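Putative restriction endonuclease domain-containing protein (Anabaena variabilis, PDB 3OT2) is of unknown function but is probably a nuclease of the Uma2 (DUF820) family, in the PD-(D/E)XK restriction-endonuclease clan. Local coordinates at residues A[13-16]-A[17-20]; A[121-124]-A[125-129]; A[84-87]-A[88-91]; A[46-49]-A[50-54]; A[177-180]-A[181-185]. All coordinates share one frame; numbering follows the deposited sequence.

In the fold
From the N terminus, contact 1 (13-20) comes first, at the surface, where the chain leaves short helix 12-15 through a beta turn and heads for strand 25-28. Contact 4 (46-54) is the middle of helix 40-57, which packs on the six-stranded mixed sheet. Contact 3 (84-91) turns the chain at the end of strand 82-86; its Val-84 meets Ile-53 of contact 4. Contact 2 (121-129) lies in helix 119-131, the crossover between parallel strands 108-112 and 136-141. Contact 5 (177-185) spans the last helix, 179-183, and its Trp-185 packs on Glu-48, Cys-49 and Val-52 of contact 4. All five are local and in series; none nests or crosses.

Contact 1. Residues A[13-16]-A[17-20]; sequences DEFL and KLPE. With BU1 (1,4-butanediol), chain E; EDO (1,2-ethanediol), chain I.
Leu-18 folds back on Phe-15 in a type I beta turn from Phe-15 to Leu-18 that follows on helix 12-15. Leu-18 N donates to Phe-15 O at 3.1 Å, and one residue earlier Lys-17 N reaches Glu-14 O; in both bonds the donor stands well above the carbonyl plane, about 60° out of it. The leucine side chain lies across the turn, CB and CG against Phe-15 O, while its CD1 methyl comes within 4.1 Å of Phe-15 CD1, the two side chains crossing at about a right angle. Along the neighbouring flank Lys-17 stretches out with CG 3.5 Å from Asp-13 O, and its charged end stays clear of both acids.

The turn also cradles a 1,4-butanediol. Its O5 donates to Leu-16 O at 3.0 Å and its O6 to Pro-19 O at 2.8 Å, and between them C2 and C4 come up to the CE1, CZ and CE2 end of the phenyl ring. Phe-15 has CG anti to its N (chi1 167°), and this swings the ring to the diol. Tyr-27, Ile-32 and Ser-77 also pack on this ring. Glu-20 closes the sequence with a salt bridge to Arg-70, another residue of the diol pocket. The nearest approach of the phenyl ring to the diol is Phe-15 CZ to C4, 3.5 Å.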
loop_
_atom_site.group_PDB
_atom_site.type_symbol
_atom_site.label_atom_id
_atom_site.label_comp_id
_atom_site.label_asym_id
_atom_site.label_seq_id
_atom_site.Cartn_x
_atom_site.Cartn_y
_atom_site.Cartn_z
ATOM N N ASP A 13 -19.511 3.298 20.167
ATOM C CA ASP A 13 -20.662 4.036 20.719
ATOM C C ASP A 13 -20.203 5.154 21.660
ATOM O O ASP A 13 -20.714 6.270 21.566
ATOM C CB ASP A 13 -21.642 3.088 21.445
ATOM C CG ASP A 13 -22.395 2.128 20.531
ATOM O OD1 ASP A 13 -22.641 2.490 19.342
ATOM O OD2 ASP A 13 -22.777 1.031 21.008
ATOM N N GLU A 14 -19.199 4.864 22.517
ATOM C CA GLU A 14 -18.587 5.830 23.432
ATOM C C GLU A 14 -17.827 6.901 22.635
ATOM O O GLU A 14 -17.990 8.088 22.911
ATOM C CB GLU A 14 -17.644 5.128 24.426
ATOM C CG GLU A 14 -18.355 4.393 25.553
ATOM C CD GLU A 14 -17.532 3.358 26.301
ATOM O OE1 GLU A 14 -16.282 3.401 26.218
ATOM O OE2 GLU A 14 -18.143 2.509 26.989
ATOM N N PHE A 15 -17.032 6.483 21.625
ATOM C CA PHE A 15 -16.259 7.393 20.766
ATOM C C PHE A 15 -17.158 8.429 20.079
ATOM O O PHE A 15 -16.784 9.598 19.995
ATOM C CB PHE A 15 -15.446 6.610 19.696
ATOM C CG PHE A 15 -14.873 7.485 18.595
ATOM C CD1 PHE A 15 -13.681 8.173 18.782
ATOM C CD2 PHE A 15 -15.551 7.650 17.386
ATOM C CE1 PHE A 15 -13.177 9.014 17.780
ATOM C CE2 PHE A 15 -15.049 8.501 16.391
ATOM C CZ PHE A 15 -13.863 9.167 16.595
ATOM N N LEU A 16 -18.315 7.988 19.551
ATOM C CA LEU A 16 -19.243 8.836 18.809
ATOM C C LEU A 16 -19.935 9.889 19.695
ATOM O O LEU A 16 -20.475 10.853 19.163
ATOM C CB LEU A 16 -20.272 7.984 18.059
ATOM C CG LEU A 16 -19.725 7.142 16.885
ATOM C CD1 LEU A 16 -20.723 6.099 16.460
ATOM C CD2 LEU A 16 -19.310 8.006 15.686
ATOM N N LYS A 17 -19.879 9.737 21.023
ATOM C CA LYS A 17 -20.452 10.722 21.946
ATOM C C LYS A 17 -19.444 11.851 22.207
ATOM O O LYS A 17 -19.835 12.912 22.692
ATOM C CB LYS A 17 -20.876 10.061 23.275
ATOM C CG LYS A 17 -22.033 9.068 23.150
ATOM C CD LYS A 17 -22.186 8.253 24.426
ATOM C CE LYS A 17 -23.022 7.015 24.233
ATOM N NZ LYS A 17 -22.956 6.131 25.426
ATOM N N LEU A 18 -18.150 11.621 21.890
ATOM C CA LEU A 18 -17.057 12.576 22.111
ATOM C C LEU A 18 -17.139 13.792 21.157
ATOM O O LEU A 18 -17.745 13.685 20.078
ATOM C CB LEU A 18 -15.685 11.885 21.964
ATOM C CG LEU A 18 -15.406 10.660 22.852
ATOM C CD1 LEU A 18 -14.092 10.011 22.473
ATOM C CD2 LEU A 18 -15.403 11.017 24.334
ATOM N N PRO A 19 -16.544 14.957 21.525
ATOM C CA PRO A 19 -16.638 16.131 20.636
ATOM C C PRO A 19 -15.717 16.040 19.419
ATOM O O PRO A 19 -14.704 15.341 19.489
ATOM C CB PRO A 19 -16.229 17.293 21.547
ATOM C CG PRO A 19 -15.333 16.680 22.558
ATOM C CD PRO A 19 -15.819 15.281 22.776
ATOM N N GLU A 20 -16.053 16.767 18.314
ATOM C CA GLU A 20 -15.218 16.796 17.107
ATOM C C GLU A 20 -13.910 17.566 17.392
ATOM O O GLU A 20 -13.876 18.411 18.293
ATOM C CB GLU A 20 -15.972 17.377 15.893
ATOM C CG GLU A 20 -16.960 16.415 15.225
ATOM C CD GLU A 20 -16.497 15.490 14.108
ATOM O OE1 GLU A 20 -15.329 15.587 13.666
ATOM O OE2 GLU A 20 -17.335 14.684 13.643
HETATM C C1 BU1 E . -18.388 12.329 16.317
HETATM C C2 BU1 E . -17.147 11.730 16.980
HETATM C C3 BU1 E . -16.112 12.855 17.028
HETATM C C4 BU1 E . -14.839 12.379 17.697
HETATM O O5 BU1 E . -19.456 11.398 16.447
HETATM O O6 BU1 E . -13.903 13.474 17.599
HETATM C C1 EDO I . -16.832 16.112 10.323
HETATM O O1 EDO I . -17.884 15.296 10.832
HETATM C C2 EDO I . -15.569 15.277 10.286
HETATM O O2 EDO I . -14.508 16.117 9.830
#

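Contact 2. Residues A[121-124]-A[125-129]; sequences KVTK and NILHC. With EDO (1,2-ethanediol), chain G; EDO (1,2-ethanediol), chain K.
Asn-125 packs against Lys-121 one turn earlier in helix 119-131, the connecting helix of a beta-alpha-beta unit with strands 108-112 and 136-141. Four backbone bonds hold this stretch: Asn-125 N to Lys-121 O, Ile-126 N to Val-122 O, Leu-127 N to Thr-123 O, and His-128 N to Lys-124 O, all regular alpha-helical i to i+4 bonds.

The apolar contacts follow the same spacing. Val-122 and Ile-126 lie side by side and point the same way, with Val-122 CG1 4.0 Å from Ile-126 CD1, and both rest on Leu-139 and Glu-111 of the flanking strands. Thr-123 and Leu-127 are also side by side, Thr-123 CG2 meeting Leu-127 CD1 at 4.0 Å, but they pack on Tyr-150 and on Phe-148 and Val-158 of the second subunit. Lys-121 CG and Asn-125 ND2 are likewise 4.0 Å apart, a contact without a bond.

Polar ends reach beyond the helix. Thr-123 OG1 bonds back to Gln-119 O and takes a bond from an ethanediol O1 at 3.0 Å. Lys-121 NZ is hydrogen-bonded to Gln-117 OE1, and His-128 NE2 to Phe-73 O. Lys-124, extended beyond CG, shares its NZ among Asp-160 (a salt bridge) and Thr-146 of the second subunit and another ethanediol, O1 2.9 Å away; its ammonium probably ties this helix face electrostatically to the partner chain.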
loop_
_atom_site.group_PDB
_atom_site.type_symbol
_atom_site.label_atom_id
_atom_site.label_comp_id
_atom_site.label_asym_id
_atom_site.label_seq_id
_atom_site.Cartn_x
_atom_site.Cartn_y
_atom_site.Cartn_z
ATOM N N LYS A 121 -1.921 3.308 7.829
ATOM C CA LYS A 121 -3.270 3.573 8.341
ATOM C C LYS A 121 -4.254 3.830 7.188
ATOM O O LYS A 121 -5.348 3.260 7.181
ATOM C CB LYS A 121 -3.256 4.772 9.308
ATOM C CG LYS A 121 -4.624 5.206 9.819
ATOM C CD LYS A 121 -4.564 6.534 10.575
ATOM C CE LYS A 121 -4.476 7.699 9.613
ATOM N NZ LYS A 121 -4.199 8.999 10.296
ATOM N N VAL A 122 -3.854 4.663 6.216
ATOM C CA VAL A 122 -4.669 5.021 5.048
ATOM C C VAL A 122 -5.007 3.787 4.227
ATOM O O VAL A 122 -6.159 3.644 3.807
ATOM C CB VAL A 122 -3.945 6.098 4.191
ATOM C CG1 VAL A 122 -4.540 6.174 2.801
ATOM C CG2 VAL A 122 -4.040 7.452 4.860
ATOM N N THR A 123 -4.010 2.905 3.985
ATOM C CA THR A 123 -4.214 1.666 3.211
ATOM C C THR A 123 -5.212 0.776 3.952
ATOM O O THR A 123 -6.145 0.290 3.322
ATOM C CB THR A 123 -2.880 0.968 2.930
ATOM O OG1 THR A 123 -2.110 1.878 2.168
ATOM C CG2 THR A 123 -3.058 -0.284 2.118
ATOM N N LYS A 124 -5.058 0.625 5.281
ATOM C CA LYS A 124 -6.010 -0.151 6.091
ATOM C C LYS A 124 -7.426 0.440 5.964
ATOM O O LYS A 124 -8.385 -0.314 5.839
ATOM C CB LYS A 124 -5.613 -0.163 7.569
ATOM C CG LYS A 124 -4.367 -0.955 7.911
ATOM C CD LYS A 124 -4.145 -0.824 9.395
ATOM C CE LYS A 124 -2.867 -1.456 9.815
ATOM N NZ LYS A 124 -2.736 -1.442 11.295
ATOM N N ASN A 125 -7.553 1.776 6.032
ATOM C CA ASN A 125 -8.853 2.456 5.916
ATOM C C ASN A 125 -9.497 2.193 4.558
ATOM O O ASN A 125 -10.691 1.894 4.505
ATOM C CB ASN A 125 -8.715 3.970 6.162
ATOM C CG ASN A 125 -8.550 4.318 7.627
ATOM O OD1 ASN A 125 -8.793 3.496 8.531
ATOM N ND2 ASN A 125 -8.148 5.547 7.899
ATOM N N ILE A 126 -8.711 2.244 3.473
ATOM C CA ILE A 126 -9.226 1.976 2.132
ATOM C C ILE A 126 -9.667 0.519 2.063
ATOM O O ILE A 126 -10.760 0.237 1.571
ATOM C CB ILE A 126 -8.211 2.340 1.012
ATOM C CG1 ILE A 126 -8.027 3.880 0.910
ATOM C CG2 ILE A 126 -8.669 1.762 -0.343
ATOM C CD1 ILE A 126 -6.836 4.347 0.065
ATOM N N LEU A 127 -8.848 -0.408 2.584
ATOM C CA LEU A 127 -9.217 -1.822 2.508
ATOM C C LEU A 127 -10.467 -2.125 3.351
ATOM O O LEU A 127 -11.267 -2.970 2.947
ATOM C CB LEU A 127 -8.034 -2.727 2.875
ATOM C CG LEU A 127 -6.823 -2.631 1.917
ATOM C CD1 LEU A 127 -5.605 -3.291 2.527
ATOM C CD2 LEU A 127 -7.135 -3.207 0.524
ATOM N N HIS A 128 -10.664 -1.409 4.477
ATOM C CA HIS A 128 -11.853 -1.551 5.342
ATOM C C HIS A 128 -13.094 -1.058 4.564
ATOM O O HIS A 128 -14.136 -1.702 4.625
ATOM C CB HIS A 128 -11.671 -0.786 6.674
ATOM C CG HIS A 128 -12.852 -0.867 7.598
ATOM N ND1 HIS A 128 -13.078 -1.985 8.370
ATOM C CD2 HIS A 128 -13.827 0.042 7.843
ATOM C CE1 HIS A 128 -14.191 -1.742 9.044
ATOM N NE2 HIS A 128 -14.677 -0.527 8.760
ATOM N N CYS A 129 -12.964 0.041 3.787
ATOM C CA CYS A 129 -14.054 0.544 2.925
ATOM C C CYS A 129 -14.511 -0.532 1.940
ATOM O O CYS A 129 -15.716 -0.787 1.817
ATOM C CB CYS A 129 -13.620 1.804 2.185
ATOM S SG CYS A 129 -13.511 3.261 3.231
HETATM C C1 EDO G . -3.626 2.215 12.175
HETATM O O1 EDO G . -2.547 1.410 11.670
HETATM C C2 EDO G . -4.657 1.311 12.840
HETATM O O2 EDO G . -4.636 1.466 14.272
HETATM C C1 EDO K . 0.275 0.986 -0.256
HETATM O O1 EDO K . 0.169 2.279 0.331
HETATM C C2 EDO K . 0.513 -0.055 0.842
HETATM O O2 EDO K . 1.797 0.137 1.439
#

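Contact 3. Residues A[84-87]-A[88-91]; sequences VFIW and SRIP
Arg-89 folds back over Ile-86 and Phe-85 where strand 82-86 ends in a 3-10 turn. Its CB sits 3.7 Å from Ile-86 O, the same oxygen that accepts Arg-89 N at 3.1 Å. Next, CG and CD run across the CG1 and CD1 branch of Ile-86, CG lying 3.9 Å from Ile-86 CG1. A bend at chi3 (81°) then carries the guanidinium to Phe-85; the two planes are 16° apart, but NH1 comes in obliquely at the CD2 corner, 3.7 Å from Phe-85 CD2. That NH1 forms a salt bridge with Asp-107, which also accepts Ile-86 N, and bonds Ala-105 O. A methionine here would probably leave Asp-107 without its cationic partner and Phe-85 CD2 without the NH1 contact. Ile-90 N bonds Trp-87 O, and a water donates to both Trp-87 O and Ile-90 O. Ile-90 CG1 packs 3.7 Å from Phe-85 CB, and Ile-90 CD1 rides over one face of the indole, 4.0 Å from Trp-87 CE3.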
loop_
_atom_site.group_PDB
_atom_site.type_symbol
_atom_site.label_atom_id
_atom_site.label_comp_id
_atom_site.label_asym_id
_atom_site.label_seq_id
_atom_site.Cartn_x
_atom_site.Cartn_y
_atom_site.Cartn_z
ATOM N N VAL A 84 -17.230 9.827 -2.003
ATOM C CA VAL A 84 -18.164 9.992 -3.119
ATOM C C VAL A 84 -19.278 8.951 -2.963
ATOM O O VAL A 84 -19.010 7.756 -2.805
ATOM C CB VAL A 84 -17.483 9.934 -4.522
ATOM C CG1 VAL A 84 -18.441 10.411 -5.608
ATOM C CG2 VAL A 84 -16.196 10.765 -4.564
ATOM N N PHE A 85 -20.533 9.423 -2.963
ATOM C CA PHE A 85 -21.706 8.539 -2.825
ATOM C C PHE A 85 -22.617 8.693 -4.006
ATOM O O PHE A 85 -22.925 9.825 -4.367
ATOM C CB PHE A 85 -22.510 8.905 -1.550
ATOM C CG PHE A 85 -21.854 8.532 -0.245
ATOM C CD1 PHE A 85 -20.950 9.387 0.364
ATOM C CD2 PHE A 85 -22.166 7.336 0.392
ATOM C CE1 PHE A 85 -20.344 9.039 1.567
ATOM C CE2 PHE A 85 -21.575 7.001 1.611
ATOM C CZ PHE A 85 -20.668 7.854 2.189
ATOM N N ILE A 86 -23.106 7.568 -4.573
ATOM C CA ILE A 86 -24.088 7.591 -5.660
ATOM C C ILE A 86 -25.383 8.150 -5.033
ATOM O O ILE A 86 -25.560 8.047 -3.800
ATOM C CB ILE A 86 -24.264 6.227 -6.388
ATOM C CG1 ILE A 86 -24.942 5.155 -5.477
ATOM C CG2 ILE A 86 -22.905 5.759 -6.969
ATOM C CD1 ILE A 86 -25.262 3.787 -6.152
ATOM N N TRP A 87 -26.247 8.788 -5.857
ATOM C CA TRP A 87 -27.416 9.497 -5.358
ATOM C C TRP A 87 -28.318 8.647 -4.487
ATOM O O TRP A 87 -28.697 9.119 -3.420
ATOM C CB TRP A 87 -28.231 10.106 -6.502
ATOM C CG TRP A 87 -28.758 11.473 -6.167
ATOM C CD1 TRP A 87 -30.023 11.784 -5.759
ATOM C CD2 TRP A 87 -28.011 12.704 -6.146
ATOM N NE1 TRP A 87 -30.113 13.134 -5.503
ATOM C CE2 TRP A 87 -28.894 13.722 -5.739
ATOM C CE3 TRP A 87 -26.673 13.042 -6.408
ATOM C CZ2 TRP A 87 -28.490 15.066 -5.626
ATOM C CZ3 TRP A 87 -26.283 14.371 -6.311
ATOM C CH2 TRP A 87 -27.193 15.369 -5.943
ATOM N N SER A 88 -28.631 7.394 -4.902
ATOM C CA SER A 88 -29.528 6.481 -4.165
ATOM C C SER A 88 -28.997 6.102 -2.770
ATOM O O SER A 88 -29.778 5.677 -1.926
ATOM C CB SER A 88 -29.773 5.211 -4.974
ATOM O OG SER A 88 -28.570 4.482 -5.178
ATOM N N ARG A 89 -27.682 6.238 -2.534
ATOM C CA ARG A 89 -27.053 5.870 -1.259
ATOM C C ARG A 89 -26.824 7.072 -0.327
ATOM O O ARG A 89 -26.421 6.856 0.809
ATOM C CB ARG A 89 -25.720 5.127 -1.515
ATOM C CG ARG A 89 -25.956 3.715 -2.048
ATOM C CD ARG A 89 -24.653 2.957 -2.168
ATOM N NE ARG A 89 -24.214 2.409 -0.882
ATOM C CZ ARG A 89 -23.140 2.813 -0.222
ATOM N NH1 ARG A 89 -22.390 3.800 -0.698
ATOM N NH2 ARG A 89 -22.811 2.246 0.928
ATOM N N ILE A 90 -27.119 8.315 -0.764
ATOM C CA ILE A 90 -26.941 9.491 0.100
ATOM C C ILE A 90 -28.074 9.471 1.165
ATOM O O ILE A 90 -29.235 9.552 0.785
ATOM C CB ILE A 90 -26.895 10.830 -0.703
ATOM C CG1 ILE A 90 -25.680 10.880 -1.655
ATOM C CG2 ILE A 90 -26.889 12.053 0.255
ATOM C CD1 ILE A 90 -25.719 11.947 -2.731
ATOM N N PRO A 91 -27.765 9.298 2.485
ATOM C CA PRO A 91 -28.845 9.306 3.496
ATOM C C PRO A 91 -29.505 10.686 3.579
ATOM O O PRO A 91 -28.824 11.710 3.588
ATOM C CB PRO A 91 -28.129 8.925 4.794
ATOM C CG PRO A 91 -26.719 9.310 4.586
ATOM C CD PRO A 91 -26.440 9.133 3.114
HETATM O O HOH W 1 -30.504 10.333 -1.901
#

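Contact 4. Residues A[46-49]-A[50-54]; sequences QSEC and VSVIN
Cys-49 holds SG anti to its N (chi1 -158°), and Ile-53 CG1, anti to its own carbonyl carbon (chi1 -67°), leans back over the preceding turn, which brings CD1 to SG. This is the middle of helix 40-57, which packs on the central sheet. Ile-53 CG1 lies 3.3 Å from Cys-49 O, and its CD1 ends 4.0 Å from Cys-49 SG. Four i to i+4 backbone bonds run through the stretch; the one from Ile-53 N to Cys-49 O is nearly straight at the hydrogen, 170°. Val-50 sets CG2 close to Gln-46 O, and both side chains rest on Leu-67 and Ile-82. Gln-46 NE2 goes on to Glu-68 and to Asp-81 O. On another side of the helix Glu-48 bends at chi2, and its side chain crosses that of Val-52 at a slant. Trp-185 packs on Glu-48, Val-52 and Cys-49, and Glu-48 OE2 stops 3.6 Å from Val-52 CG2.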
loop_
_atom_site.group_PDB
_atom_site.type_symbol
_atom_site.label_atom_id
_atom_site.label_comp_id
_atom_site.label_asym_id
_atom_site.label_seq_id
_atom_site.Cartn_x
_atom_site.Cartn_y
_atom_site.Cartn_z
ATOM N N GLN A 46 -6.876 18.176 -2.866
ATOM C CA GLN A 46 -8.160 17.844 -2.266
ATOM C C GLN A 46 -9.308 18.733 -2.784
ATOM O O GLN A 46 -10.334 18.178 -3.174
ATOM C CB GLN A 46 -8.081 17.948 -0.750
ATOM C CG GLN A 46 -9.273 17.339 -0.028
ATOM C CD GLN A 46 -9.182 17.549 1.456
ATOM O OE1 GLN A 46 -8.482 18.437 1.943
ATOM N NE2 GLN A 46 -9.926 16.763 2.218
ATOM N N SER A 47 -9.134 20.084 -2.771
ATOM C CA SER A 47 -10.179 21.016 -3.201
ATOM C C SER A 47 -10.480 20.872 -4.690
ATOM O O SER A 47 -11.655 20.857 -5.075
ATOM C CB SER A 47 -9.797 22.458 -2.868
ATOM O OG SER A 47 -9.785 22.652 -1.463
ATOM N N GLU A 48 -9.441 20.752 -5.523
ATOM C CA GLU A 48 -9.625 20.616 -6.964
ATOM C C GLU A 48 -10.241 19.275 -7.336
ATOM O O GLU A 48 -11.026 19.194 -8.280
ATOM C CB GLU A 48 -8.290 20.798 -7.689
ATOM C CG GLU A 48 -8.449 21.041 -9.180
ATOM C CD GLU A 48 -9.315 22.205 -9.617
ATOM O OE1 GLU A 48 -9.383 23.220 -8.885
ATOM O OE2 GLU A 48 -9.917 22.102 -10.709
ATOM N N CYS A 49 -9.873 18.224 -6.609
ATOM C CA CYS A 49 -10.387 16.884 -6.849
ATOM C C CYS A 49 -11.895 16.811 -6.602
ATOM O O CYS A 49 -12.599 16.221 -7.420
ATOM C CB CYS A 49 -9.639 15.895 -5.976
ATOM S SG CYS A 49 -9.691 14.214 -6.579
ATOM N N VAL A 50 -12.395 17.421 -5.488
ATOM C CA VAL A 50 -13.833 17.446 -5.159
ATOM C C VAL A 50 -14.593 18.227 -6.244
ATOM O O VAL A 50 -15.663 17.806 -6.671
ATOM C CB VAL A 50 -14.096 18.052 -3.749
ATOM C CG1 VAL A 50 -15.571 17.982 -3.384
ATOM C CG2 VAL A 50 -13.294 17.330 -2.706
ATOM N N SER A 51 -14.018 19.358 -6.683
ATOM C CA SER A 51 -14.581 20.252 -7.681
ATOM C C SER A 51 -14.742 19.538 -9.034
ATOM O O SER A 51 -15.829 19.561 -9.622
ATOM C CB SER A 51 -13.686 21.485 -7.819
ATOM O OG SER A 51 -14.112 22.338 -8.870
ATOM N N VAL A 52 -13.678 18.859 -9.488
ATOM C CA VAL A 52 -13.669 18.159 -10.774
ATOM C C VAL A 52 -14.675 16.966 -10.748
ATOM O O VAL A 52 -15.479 16.842 -11.672
ATOM C CB VAL A 52 -12.231 17.747 -11.156
ATOM C CG1 VAL A 52 -12.229 16.777 -12.321
ATOM C CG2 VAL A 52 -11.407 18.979 -11.515
ATOM N N ILE A 53 -14.668 16.138 -9.686
ATOM C CA ILE A 53 -15.624 15.031 -9.587
ATOM C C ILE A 53 -17.080 15.559 -9.607
ATOM O O ILE A 53 -17.902 15.068 -10.393
ATOM C CB ILE A 53 -15.349 14.156 -8.334
ATOM C CG1 ILE A 53 -13.988 13.414 -8.482
ATOM C CG2 ILE A 53 -16.511 13.148 -8.094
ATOM C CD1 ILE A 53 -13.470 12.939 -7.201
ATOM N N ASN A 54 -17.388 16.565 -8.778
ATOM C CA ASN A 54 -18.750 17.103 -8.697
ATOM C C ASN A 54 -19.198 17.746 -10.014
ATOM O O ASN A 54 -20.369 17.584 -10.395
ATOM C CB ASN A 54 -18.896 18.078 -7.535
ATOM C CG ASN A 54 -19.170 17.384 -6.223
ATOM O OD1 ASN A 54 -19.756 16.306 -6.175
ATOM N ND2 ASN A 54 -18.810 18.014 -5.116
#

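Contact 5. Residues A[177-180]-A[181-185]; sequences LSIK and DLFSW
Ser-178 O takes Leu-182 N at 3.0 Å, and Ser-178 OG accepts Asp-181 N at 3.1 Å, capping the start of helix 179-183. The hydroxyl sits between the serine's own N and carbonyl carbon (chi1 67°), which turns it to that N-H. Ser-178 N is buried without a hydrogen-bond partner, so the cap is one-sided. Phe-183 N points almost straight at Ile-179 O, and Ser-184 OG donates to Asp-181 O, 2.7 Å away. An alanine in place of Ser-178 is likely to leave Asp-181 N without its cap and fray this first turn. Leu-177 reaches forward to Leu-182 and Trp-185: CD1 meets Trp-185 CZ2 at 3.6 Å, and CD2 touches Leu-182 CG. Ile-179 and Phe-183 run side by side toward Val-147, with Ile-179 CG2 3.9 Å from Phe-183 CD2. Leu-182 CA lies over the centre of one indole face, Asp-181 O nearer its rim; the indole also packs against helix 40-57. Together these features make a serine N-cap flanked by a hydrophobic staple.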
loop_
_atom_site.group_PDB
_atom_site.type_symbol
_atom_site.label_atom_id
_atom_site.label_comp_id
_atom_site.label_asym_id
_atom_site.label_seq_id
_atom_site.Cartn_x
_atom_site.Cartn_y
_atom_site.Cartn_z
ATOM N N LEU A 177 -9.313 11.754 -16.225
ATOM C CA LEU A 177 -8.263 12.452 -15.503
ATOM C C LEU A 177 -6.924 11.759 -15.661
ATOM O O LEU A 177 -6.756 10.618 -15.224
ATOM C CB LEU A 177 -8.654 12.562 -14.012
ATOM C CG LEU A 177 -7.704 13.363 -13.119
ATOM C CD1 LEU A 177 -7.779 14.845 -13.472
ATOM C CD2 LEU A 177 -8.039 13.154 -11.672
ATOM N N SER A 178 -5.967 12.450 -16.298
ATOM C CA SER A 178 -4.624 11.903 -16.451
ATOM C C SER A 178 -3.810 12.182 -15.196
ATOM O O SER A 178 -4.163 13.078 -14.424
ATOM C CB SER A 178 -3.928 12.498 -17.670
ATOM O OG SER A 178 -3.666 13.880 -17.481
ATOM N N ILE A 179 -2.700 11.455 -15.019
ATOM C CA ILE A 179 -1.741 11.664 -13.922
ATOM C C ILE A 179 -1.203 13.111 -14.010
ATOM O O ILE A 179 -1.211 13.835 -13.007
ATOM C CB ILE A 179 -0.612 10.584 -13.996
ATOM C CG1 ILE A 179 -1.139 9.195 -13.532
ATOM C CG2 ILE A 179 0.692 10.975 -13.241
ATOM C CD1 ILE A 179 -1.482 9.071 -11.969
ATOM N N LYS A 180 -0.815 13.547 -15.225
ATOM C CA LYS A 180 -0.265 14.886 -15.466
ATOM C C LYS A 180 -1.285 15.976 -15.049
ATOM O O LYS A 180 -0.891 16.936 -14.384
ATOM C CB LYS A 180 0.196 15.008 -16.924
ATOM C CG LYS A 180 -0.205 16.256 -17.710
ATOM C CD LYS A 180 0.711 16.493 -18.906
ATOM C CE LYS A 180 0.555 15.484 -20.023
ATOM N NZ LYS A 180 -0.507 15.851 -21.016
ATOM N N ASP A 181 -2.585 15.778 -15.350
ATOM C CA ASP A 181 -3.643 16.724 -14.984
ATOM C C ASP A 181 -3.812 16.800 -13.478
ATOM O O ASP A 181 -3.936 17.898 -12.935
ATOM C CB ASP A 181 -4.998 16.353 -15.630
ATOM C CG ASP A 181 -5.117 16.626 -17.125
ATOM O OD1 ASP A 181 -4.315 17.427 -17.650
ATOM O OD2 ASP A 181 -6.014 16.028 -17.768
ATOM N N LEU A 182 -3.828 15.639 -12.805
ATOM C CA LEU A 182 -3.993 15.579 -11.364
ATOM C C LEU A 182 -2.891 16.358 -10.639
ATOM O O LEU A 182 -3.192 17.208 -9.810
ATOM C CB LEU A 182 -3.964 14.109 -10.899
ATOM C CG LEU A 182 -4.790 13.713 -9.667
ATOM C CD1 LEU A 182 -4.722 12.214 -9.463
ATOM C CD2 LEU A 182 -4.317 14.393 -8.411
ATOM N N PHE A 183 -1.625 16.048 -10.924
ATOM C CA PHE A 183 -0.512 16.657 -10.202
ATOM C C PHE A 183 -0.183 18.085 -10.708
ATOM O O PHE A 183 0.510 18.820 -10.008
ATOM C CB PHE A 183 0.703 15.709 -10.160
ATOM C CG PHE A 183 0.302 14.432 -9.433
ATOM C CD1 PHE A 183 0.063 14.436 -8.063
ATOM C CD2 PHE A 183 0.062 13.251 -10.135
ATOM C CE1 PHE A 183 -0.399 13.282 -7.406
ATOM C CE2 PHE A 183 -0.402 12.096 -9.475
ATOM C CZ PHE A 183 -0.635 12.123 -8.116
ATOM N N SER A 184 -0.809 18.535 -11.809
ATOM C CA SER A 184 -0.681 19.927 -12.265
ATOM C C SER A 184 -1.435 20.863 -11.285
ATOM O O SER A 184 -1.209 22.081 -11.277
ATOM C CB SER A 184 -1.225 20.101 -13.684
ATOM O OG SER A 184 -2.646 20.119 -13.695
ATOM N N TRP A 185 -2.337 20.286 -10.461
ATOM C CA TRP A 185 -3.102 21.052 -9.476
ATOM C C TRP A 185 -2.189 21.573 -8.356
ATOM O O TRP A 185 -2.639 22.382 -7.541
ATOM C CB TRP A 185 -4.241 20.204 -8.888
ATOM C CG TRP A 185 -5.237 19.697 -9.903
ATOM C CD1 TRP A 185 -5.516 20.229 -11.132
ATOM C CD2 TRP A 185 -6.130 18.584 -9.734
ATOM N NE1 TRP A 185 -6.514 19.500 -11.747
ATOM C CE2 TRP A 185 -6.908 18.487 -10.910
ATOM C CE3 TRP A 185 -6.372 17.681 -8.683
ATOM C CZ2 TRP A 185 -7.922 17.535 -11.058
ATOM C CZ3 TRP A 185 -7.350 16.705 -8.849
ATOM C CH2 TRP A 185 -8.106 16.632 -10.028
#